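Local coordinates for methyltransferase domain-containing protein (Serratia marcescens, PDB 7CLF) that probably transfers a methyl group from S-adenosyl-L-methionine to an oxygen atom of its substrate, working as a class I O-methyltransferase dimer, at residues S274-N279 with G329-I334. Sequence-based numbering, arbitrary orientation.
Sequences SETPLN and GPRTLI. With SAH (S-adenosyl-L-homocysteine), chain D.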
# COMPACT_ATOMS: atom_id res chain seq x y z
N SER A 274 7.31 -28.04 -4.21
CA SER A 274 6.68 -27.44 -3.04
C SER A 274 6.16 -26.06 -3.39
O SER A 274 6.90 -25.22 -3.93
CB SER A 274 7.64 -27.38 -1.84
OG SER A 274 8.82 -26.66 -2.11
N GLU A 275 4.89 -25.82 -3.11
CA GLU A 275 4.23 -24.57 -3.44
C GLU A 275 3.32 -24.20 -2.29
O GLU A 275 3.16 -24.95 -1.32
CB GLU A 275 3.45 -24.70 -4.76
CG GLU A 275 4.33 -24.95 -5.97
CD GLU A 275 4.89 -23.65 -6.54
OE1 GLU A 275 4.10 -22.71 -6.76
OE2 GLU A 275 6.11 -23.56 -6.75
N THR A 276 2.72 -23.01 -2.37
CA THR A 276 1.71 -22.56 -1.40
C THR A 276 0.42 -22.38 -2.17
O THR A 276 0.12 -21.27 -2.64
CB THR A 276 2.11 -21.27 -0.68
OG1 THR A 276 2.37 -20.24 -1.65
CG2 THR A 276 3.34 -21.48 0.17
N PRO A 277 -0.36 -23.44 -2.35
CA PRO A 277 -1.46 -23.40 -3.30
C PRO A 277 -2.69 -22.69 -2.75
O PRO A 277 -2.86 -22.51 -1.55
CB PRO A 277 -1.75 -24.89 -3.54
CG PRO A 277 -1.36 -25.55 -2.26
CD PRO A 277 -0.23 -24.75 -1.69
N LEU A 278 -3.56 -22.29 -3.68
CA LEU A 278 -4.89 -21.86 -3.26
C LEU A 278 -5.65 -23.06 -2.70
O LEU A 278 -5.37 -24.22 -3.02
CB LEU A 278 -5.65 -21.24 -4.43
CG LEU A 278 -5.06 -19.97 -5.03
CD1 LEU A 278 -5.70 -19.77 -6.39
CD2 LEU A 278 -5.32 -18.78 -4.13
N ASN A 279 -6.64 -22.77 -1.84
CA ASN A 279 -7.42 -23.85 -1.26
C ASN A 279 -8.30 -24.50 -2.33
O ASN A 279 -8.42 -24.03 -3.47
CB ASN A 279 -8.24 -23.35 -0.06
CG ASN A 279 -9.08 -22.13 -0.38
OD1 ASN A 279 -9.36 -21.83 -1.53
ND2 ASN A 279 -9.49 -21.41 0.67
N GLY A 329 2.93 -28.68 7.30
CA GLY A 329 3.84 -27.57 7.11
C GLY A 329 3.23 -26.50 6.23
O GLY A 329 2.14 -26.67 5.66
N PRO A 330 3.94 -25.38 6.08
CA PRO A 330 3.37 -24.22 5.37
C PRO A 330 3.21 -24.42 3.87
O PRO A 330 2.51 -23.62 3.23
CB PRO A 330 4.37 -23.10 5.66
CG PRO A 330 5.64 -23.79 5.97
CD PRO A 330 5.27 -25.09 6.64
N ARG A 331 3.83 -25.45 3.29
CA ARG A 331 3.71 -25.72 1.87
C ARG A 331 2.95 -27.02 1.63
O ARG A 331 2.80 -27.86 2.52
CB ARG A 331 5.09 -25.79 1.20
CG ARG A 331 5.90 -24.50 1.33
CD ARG A 331 7.09 -24.48 0.36
NE ARG A 331 7.93 -23.30 0.53
CZ ARG A 331 9.08 -23.13 -0.12
NH1 ARG A 331 9.49 -24.05 -0.98
NH2 ARG A 331 9.81 -22.04 0.09
N THR A 332 2.48 -27.17 0.40
CA THR A 332 2.00 -28.44 -0.14
C THR A 332 3.11 -29.04 -1.01
O THR A 332 3.69 -28.33 -1.84
CB THR A 332 0.73 -28.21 -0.96
OG1 THR A 332 -0.32 -27.76 -0.09
CG2 THR A 332 0.30 -29.48 -1.70
N LEU A 333 3.42 -30.32 -0.79
CA LEU A 333 4.42 -31.03 -1.59
C LEU A 333 3.71 -31.94 -2.58
O LEU A 333 2.92 -32.80 -2.19
CB LEU A 333 5.35 -31.88 -0.72
CG LEU A 333 6.26 -31.29 0.34
CD1 LEU A 333 7.41 -32.22 0.65
CD2 LEU A 333 6.78 -30.01 -0.13
N ILE A 334 4.01 -31.77 -3.86
CA ILE A 334 3.50 -32.63 -4.91
C ILE A 334 4.65 -33.50 -5.39
O ILE A 334 5.75 -33.00 -5.65
CB ILE A 334 2.89 -31.84 -6.08
CG1 ILE A 334 1.87 -30.82 -5.57
CG2 ILE A 334 2.22 -32.78 -7.07
CD1 ILE A 334 2.37 -29.40 -5.59
N SAH D . 13.61 -22.68 -3.85
CA SAH D . 13.70 -21.51 -2.99
CB SAH D . 13.62 -20.19 -3.79
CG SAH D . 12.40 -19.91 -4.66
SD SAH D . 12.57 -18.35 -5.60
C SAH D . 12.59 -21.58 -1.94
O SAH D . 11.87 -22.57 -1.86
OXT SAH D . 12.42 -20.65 -1.14
C5' SAH D . 12.61 -19.19 -7.21
C4' SAH D . 14.02 -19.53 -7.70
O4' SAH D . 13.93 -20.18 -8.96
C3' SAH D . 14.85 -18.28 -7.91
O3' SAH D . 16.03 -18.36 -7.15
C2' SAH D . 15.20 -18.30 -9.39
O2' SAH D . 16.52 -17.89 -9.65
C1' SAH D . 14.96 -19.73 -9.79
N9 SAH D . 14.57 -19.83 -11.21
C8 SAH D . 13.64 -19.08 -11.88
N7 SAH D . 13.60 -19.49 -13.17
C5 SAH D . 14.50 -20.48 -13.33
C6 SAH D . 14.87 -21.23 -14.44
N6 SAH D . 14.27 -21.03 -15.61
N1 SAH D . 15.85 -22.19 -14.30
C2 SAH D . 16.45 -22.40 -13.08
N3 SAH D . 16.08 -21.64 -11.98
C4 SAH D . 15.12 -20.70 -12.11
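At the edge of the Arg331 guanidinium, near its plane, lie Ser274 OG and the carboxylate O of S-adenosyl-L-homocysteine, while Phe156 and Trp244 make cation-pi contacts with it. This lies where strand 270-275 of the Rossmann-like methyltransferase sheet, the last of its parallel run, meets the antiparallel strand 332-337. Arg331 NH1 donates to Ser274 OG at 2.9 Å, with the acceptor 1° out of the guanidinium plane but an N-H...O angle of 145°, so the bond is coplanar yet bent. Arg331 NH1 and NH2 both donate to the carboxylate O of the ligand, each at 2.9 Å, and NH2 reaches OXT more weakly. The guanidinium thus grips the carboxylate, and its charge probably helps to stabilise that anion. Ser274 OG is hydrogen-bonded to His241 NE2 as well, which should help fix the hydroxyl beside NH1. A chain extended from CG to NE carries the guanidinium from the loop residue just before strand 332-337 to the ligand, with Arg331 CD lying 3.7 Å from Ser274 CB.

Next to this, along the chain, the backbones of Glu275 and Thr332 form an antiparallel hydrogen-bonded pair: Thr332 N gives to Glu275 O at 2.9 Å, and Glu275 N to Thr332 O. The Glu275 side chain leaves on the face shared with Thr332 and forms weak bonds to Leu246 N and to ND1 of His247, the predicted proton acceptor. Past the pairing, the Pro277 ring packs on Thr332, its CG 3.3 Å from Thr332 OG1. On the Ser274 face, Leu333 CD2 presses against Ser274 CB at 3.3 Å, tighter than ordinary carbon contact.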